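Local coordinates for protein copper-containing nitrite reductase (Hyphomicrobium denitrificans 1NES1, PDB 6TFO) that probably reduces nitrite to nitric oxide with electrons from cytochrome c, using copper centres held in cupredoxin domains, at residues Q55-T67 against F105-C117. Residues are numbered along the deposited sequence; the frame is centred on the assembly and turned at random.
Sequences QVNPKLVVHEGET and FIASKVGQFDYYC. With CU (copper (II) ion), chain L.
T67 and I106 form an antiparallel, non-hydrogen-bonded pair, and just beyond it two backbone bonds tie the H63-E66 turn to A107. A107 N gives its hydrogen to E66 O at 2.7 Å, almost straight along the C=O axis. G65 N meets A107 O at 2.6 Å from above the carbonyl plane. G65 sits at positive phi in this type II turn; the carboxylate of E66 braces it by accepting a hydrogen bond from H63 N, which comes from above the carboxylate plane, and it also forms a salt bridge with R138.

Both segments illustrate how a cupredoxin beta sandwich is closed at its end: each passes from one sheet to the other, with strands 60-63 and 111-116 flanking strand 128-134, while 67-73 pairs with 100-106. Between the sheets, the A107 CB methyl meets V62 CG2 at 3.6 Å. On the exposed side, E64 crosses V110 at about a right angle; its CG, anti to the backbone N (chi1 -176°), carries the carboxylate outward, and E64 OE1 lies 3.6 Å from the V110 CG2 methyl, a van der Waals contact.

Farther along, Y115 crosses from strand 111-116 to the loop at P58. With CG between the backbone N and the carbonyl carbon (chi1 70°), its ring is turned toward the 55-67 segment, where Y115 OH donates to P58 O at 2.5 Å, in the carbonyl plane and on a lone pair, while L60 CG packs against Y115 CE2 at 3.8 Å. A phenylalanine here would probably leave the P58 carbonyl without this donor, weakening the tie between loop and strand. Two residues on, C117 SG binds copper at 2.2 Å in the type 1 site completed by H80, H122 and M127.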
loop_
_atom_site.group_PDB
_atom_site.type_symbol
_atom_site.label_atom_id
_atom_site.label_comp_id
_atom_site.label_asym_id
_atom_site.label_seq_id
_atom_site.Cartn_x
_atom_site.Cartn_y
_atom_site.Cartn_z
ATOM N N GLN C 55 -10.722 10.324 18.643
ATOM C CA GLN C 55 -12.120 10.707 18.970
ATOM C C GLN C 55 -12.654 11.629 17.875
ATOM O O GLN C 55 -11.897 12.480 17.384
ATOM C CB GLN C 55 -12.203 11.426 20.312
ATOM C CG GLN C 55 -11.777 10.565 21.484
ATOM C CD GLN C 55 -11.902 11.339 22.772
ATOM O OE1 GLN C 55 -12.630 12.331 22.849
ATOM N NE2 GLN C 55 -11.172 10.903 23.788
ATOM N N VAL C 56 -13.924 11.503 17.524
ATOM C CA VAL C 56 -14.510 12.347 16.445
ATOM C C VAL C 56 -15.196 13.514 17.151
ATOM O O VAL C 56 -15.804 13.270 18.219
ATOM C CB VAL C 56 -15.431 11.567 15.468
ATOM C CG1 VAL C 56 -15.254 10.059 15.575
ATOM C CG2 VAL C 56 -16.893 11.943 15.581
ATOM N N ASN C 57 -15.051 14.720 16.596
ATOM C CA ASN C 57 -15.563 15.980 17.187
ATOM C C ASN C 57 -15.310 15.967 18.696
ATOM O O ASN C 57 -16.238 16.147 19.491
ATOM C CB ASN C 57 -17.019 16.195 16.790
ATOM C CG ASN C 57 -17.169 16.369 15.296
ATOM O OD1 ASN C 57 -16.249 16.878 14.650
ATOM N ND2 ASN C 57 -18.298 15.924 14.735
ATOM N N PRO C 58 -14.034 15.815 19.137
ATOM C CA PRO C 58 -13.721 15.634 20.555
ATOM C C PRO C 58 -14.101 16.867 21.371
ATOM O O PRO C 58 -13.978 17.981 20.864
ATOM C CB PRO C 58 -12.200 15.413 20.615
ATOM C CG PRO C 58 -11.706 16.048 19.332
ATOM C CD PRO C 58 -12.817 15.836 18.316
ATOM N N LYS C 59 -14.547 16.632 22.608
ATOM C CA LYS C 59 -14.745 17.712 23.601
ATOM C C LYS C 59 -13.345 18.178 24.029
ATOM O O LYS C 59 -12.525 17.327 24.449
ATOM C CB LYS C 59 -15.599 17.240 24.779
ATOM C CG LYS C 59 -15.904 18.328 25.794
ATOM C CD LYS C 59 -16.603 17.831 27.024
ATOM C CE LYS C 59 -18.105 17.912 26.887
ATOM N NZ LYS C 59 -18.780 17.811 28.199
ATOM N N LEU C 60 -13.076 19.476 23.876
ATOM C CA LEU C 60 -11.806 20.115 24.296
ATOM C C LEU C 60 -12.021 20.725 25.685
ATOM O O LEU C 60 -12.671 21.796 25.786
ATOM C CB LEU C 60 -11.447 21.159 23.237
ATOM C CG LEU C 60 -11.409 20.646 21.801
ATOM C CD1 LEU C 60 -10.847 21.700 20.866
ATOM C CD2 LEU C 60 -10.606 19.358 21.666
ATOM N N VAL C 61 -11.564 20.027 26.730
ATOM C CA VAL C 61 -11.745 20.488 28.141
ATOM C C VAL C 61 -10.552 21.366 28.535
ATOM O O VAL C 61 -9.399 20.887 28.503
ATOM C CB VAL C 61 -11.940 19.325 29.127
ATOM C CG1 VAL C 61 -11.906 19.816 30.568
ATOM C CG2 VAL C 61 -13.225 18.565 28.847
ATOM N N VAL C 62 -10.855 22.606 28.885
ATOM C CA VAL C 62 -9.868 23.645 29.289
ATOM C C VAL C 62 -10.384 24.307 30.565
ATOM O O VAL C 62 -11.603 24.313 30.777
ATOM C CB VAL C 62 -9.592 24.675 28.178
ATOM C CG1 VAL C 62 -9.192 24.007 26.874
ATOM C CG2 VAL C 62 -10.743 25.641 27.956
ATOM N N HIS C 63 -9.474 24.804 31.404
ATOM C CA HIS C 63 -9.803 25.473 32.687
ATOM C C HIS C 63 -9.758 26.992 32.473
ATOM O O HIS C 63 -8.925 27.464 31.673
ATOM C CB HIS C 63 -8.898 24.928 33.790
ATOM C CG HIS C 63 -9.215 23.521 34.183
ATOM N ND1 HIS C 63 -9.957 23.213 35.305
ATOM C CD2 HIS C 63 -8.900 22.341 33.607
ATOM C CE1 HIS C 63 -10.082 21.903 35.404
ATOM N NE2 HIS C 63 -9.434 21.345 34.379
ATOM N N GLU C 64 -10.678 27.713 33.114
ATOM C CA GLU C 64 -10.816 29.192 33.043
ATOM C C GLU C 64 -9.430 29.846 33.070
ATOM O O GLU C 64 -8.617 29.475 33.915
ATOM C CB GLU C 64 -11.669 29.694 34.210
ATOM C CG GLU C 64 -11.940 31.188 34.172
ATOM C CD GLU C 64 -13.158 31.625 34.958
ATOM O OE1 GLU C 64 -13.408 31.002 36.026
ATOM O OE2 GLU C 64 -13.881 32.535 34.478
ATOM N N GLY C 65 -9.173 30.772 32.155
ATOM C CA GLY C 65 -7.930 31.559 32.123
ATOM C C GLY C 65 -6.771 30.828 31.457
ATOM O O GLY C 65 -5.720 31.468 31.299
ATOM N N GLU C 66 -6.912 29.557 31.064
ATOM C CA GLU C 66 -5.819 28.873 30.326
ATOM C C GLU C 66 -5.724 29.475 28.919
ATOM O O GLU C 66 -6.732 30.011 28.402
ATOM C CB GLU C 66 -6.030 27.365 30.271
ATOM C CG GLU C 66 -5.757 26.649 31.586
ATOM C CD GLU C 66 -5.891 25.130 31.515
ATOM O OE1 GLU C 66 -6.702 24.654 30.732
ATOM O OE2 GLU C 66 -5.186 24.423 32.236
ATOM N N THR C 67 -4.518 29.459 28.357
ATOM C CA THR C 67 -4.256 29.780 26.933
ATOM C C THR C 67 -4.436 28.490 26.146
ATOM O O THR C 67 -3.867 27.460 26.564
ATOM C CB THR C 67 -2.872 30.392 26.713
ATOM O OG1 THR C 67 -2.852 31.645 27.397
ATOM C CG2 THR C 67 -2.552 30.660 25.259
ATOM N N PHE C 105 -5.978 31.551 21.936
ATOM C CA PHE C 105 -6.873 32.490 22.638
ATOM C C PHE C 105 -6.791 32.130 24.116
ATOM O O PHE C 105 -6.281 31.020 24.429
ATOM C CB PHE C 105 -8.297 32.385 22.079
ATOM C CG PHE C 105 -8.945 31.031 22.265
ATOM C CD1 PHE C 105 -8.787 30.031 21.319
ATOM C CD2 PHE C 105 -9.725 30.763 23.383
ATOM C CE1 PHE C 105 -9.370 28.786 21.503
ATOM C CE2 PHE C 105 -10.309 29.519 23.572
ATOM C CZ PHE C 105 -10.129 28.529 22.632
ATOM N N ILE C 106 -7.270 33.035 24.968
ATOM C CA ILE C 106 -7.360 32.820 26.434
ATOM C C ILE C 106 -8.777 32.362 26.745
ATOM O O ILE C 106 -9.701 33.102 26.400
ATOM C CB ILE C 106 -6.982 34.102 27.203
ATOM C CG1 ILE C 106 -5.611 34.637 26.770
ATOM C CG2 ILE C 106 -7.047 33.841 28.701
ATOM C CD1 ILE C 106 -5.012 35.649 27.711
ATOM N N ALA C 107 -8.918 31.206 27.394
ATOM C CA ALA C 107 -10.221 30.644 27.810
ATOM C C ALA C 107 -10.745 31.438 29.016
ATOM O O ALA C 107 -10.766 30.892 30.132
ATOM C CB ALA C 107 -10.070 29.167 28.099
ATOM N N SER C 108 -11.147 32.687 28.780
ATOM C CA SER C 108 -11.519 33.689 29.805
ATOM C C SER C 108 -12.947 33.484 30.317
ATOM O O SER C 108 -13.217 33.914 31.451
ATOM C CB SER C 108 -11.325 35.074 29.278
ATOM O OG SER C 108 -11.819 35.194 27.961
ATOM N N LYS C 109 -13.830 32.863 29.526
ATOM C CA LYS C 109 -15.266 32.656 29.878
ATOM C C LYS C 109 -15.547 31.161 30.084
ATOM O O LYS C 109 -15.294 30.376 29.141
ATOM C CB LYS C 109 -16.180 33.259 28.806
ATOM C CG LYS C 109 -16.932 34.506 29.260
ATOM C CD LYS C 109 -18.094 34.207 30.210
ATOM C CE LYS C 109 -19.333 33.691 29.511
ATOM N NZ LYS C 109 -19.904 34.723 28.615
ATOM N N VAL C 110 -16.055 30.794 31.270
ATOM C CA VAL C 110 -16.542 29.427 31.618
ATOM C C VAL C 110 -17.775 29.125 30.763
ATOM O O VAL C 110 -18.507 30.082 30.419
ATOM C CB VAL C 110 -16.870 29.287 33.123
ATOM C CG1 VAL C 110 -17.846 28.156 33.416
ATOM C CG2 VAL C 110 -15.629 29.080 33.964
ATOM N N GLY C 111 -17.985 27.850 30.435
ATOM C CA GLY C 111 -19.181 27.379 29.708
ATOM C C GLY C 111 -18.829 26.450 28.565
ATOM O O GLY C 111 -17.696 25.891 28.548
ATOM N N GLN C 112 -19.778 26.257 27.648
ATOM C CA GLN C 112 -19.609 25.363 26.474
ATOM C C GLN C 112 -19.762 26.193 25.205
ATOM O O GLN C 112 -20.691 26.980 25.136
ATOM C CB GLN C 112 -20.604 24.207 26.513
ATOM C CG GLN C 112 -20.623 23.480 27.847
ATOM C CD GLN C 112 -20.822 21.995 27.685
ATOM O OE1 GLN C 112 -20.566 21.232 28.603
ATOM N NE2 GLN C 112 -21.245 21.574 26.506
ATOM N N PHE C 113 -18.855 26.010 24.255
ATOM C CA PHE C 113 -18.720 26.847 23.039
ATOM C C PHE C 113 -18.456 25.919 21.861
ATOM O O PHE C 113 -17.589 25.053 21.999
ATOM C CB PHE C 113 -17.594 27.877 23.207
ATOM C CG PHE C 113 -17.698 28.691 24.473
ATOM C CD1 PHE C 113 -18.476 29.841 24.527
ATOM C CD2 PHE C 113 -17.044 28.288 25.624
ATOM C CE1 PHE C 113 -18.575 30.578 25.700
ATOM C CE2 PHE C 113 -17.141 29.030 26.795
ATOM C CZ PHE C 113 -17.919 30.161 26.843
ATOM N N ASP C 114 -19.208 26.081 20.771
ATOM C CA ASP C 114 -19.037 25.276 19.540
ATOM C C ASP C 114 -17.768 25.729 18.842
ATOM O O ASP C 114 -17.609 26.942 18.635
ATOM C CB ASP C 114 -20.241 25.389 18.606
ATOM C CG ASP C 114 -21.426 24.534 19.033
ATOM O OD1 ASP C 114 -21.303 23.799 20.038
ATOM O OD2 ASP C 114 -22.467 24.623 18.361
ATOM N N TYR C 115 -16.898 24.776 18.531
ATOM C CA TYR C 115 -15.926 24.905 17.425
ATOM C C TYR C 115 -16.547 24.236 16.206
ATOM O O TYR C 115 -17.084 23.117 16.346
ATOM C CB TYR C 115 -14.567 24.342 17.828
ATOM C CG TYR C 115 -14.434 22.849 17.989
ATOM C CD1 TYR C 115 -14.047 22.052 16.919
ATOM C CD2 TYR C 115 -14.549 22.259 19.232
ATOM C CE1 TYR C 115 -13.852 20.691 17.065
ATOM C CE2 TYR C 115 -14.368 20.897 19.396
ATOM C CZ TYR C 115 -14.023 20.112 18.309
ATOM O OH TYR C 115 -13.821 18.770 18.457
ATOM N N TYR C 116 -16.483 24.899 15.054
ATOM C CA TYR C 116 -17.150 24.440 13.818
ATOM C C TYR C 116 -16.409 24.958 12.586
ATOM O O TYR C 116 -15.627 25.911 12.680
ATOM C CB TYR C 116 -18.603 24.908 13.833
ATOM C CG TYR C 116 -18.757 26.391 13.675
ATOM C CD1 TYR C 116 -18.842 26.958 12.417
ATOM C CD2 TYR C 116 -18.786 27.230 14.780
ATOM C CE1 TYR C 116 -18.963 28.328 12.254
ATOM C CE2 TYR C 116 -18.918 28.603 14.632
ATOM C CZ TYR C 116 -18.994 29.157 13.364
ATOM O OH TYR C 116 -19.116 30.504 13.201
ATOM N N CYS C 117 -16.657 24.326 11.444
ATOM C CA CYS C 117 -16.134 24.742 10.127
ATOM C C CYS C 117 -17.158 25.686 9.500
ATOM O O CYS C 117 -18.343 25.369 9.518
ATOM C CB CYS C 117 -15.877 23.538 9.230
ATOM S SG CYS C 117 -15.276 24.013 7.593
HETATM CU CU CU L . -14.822 22.078 6.712
#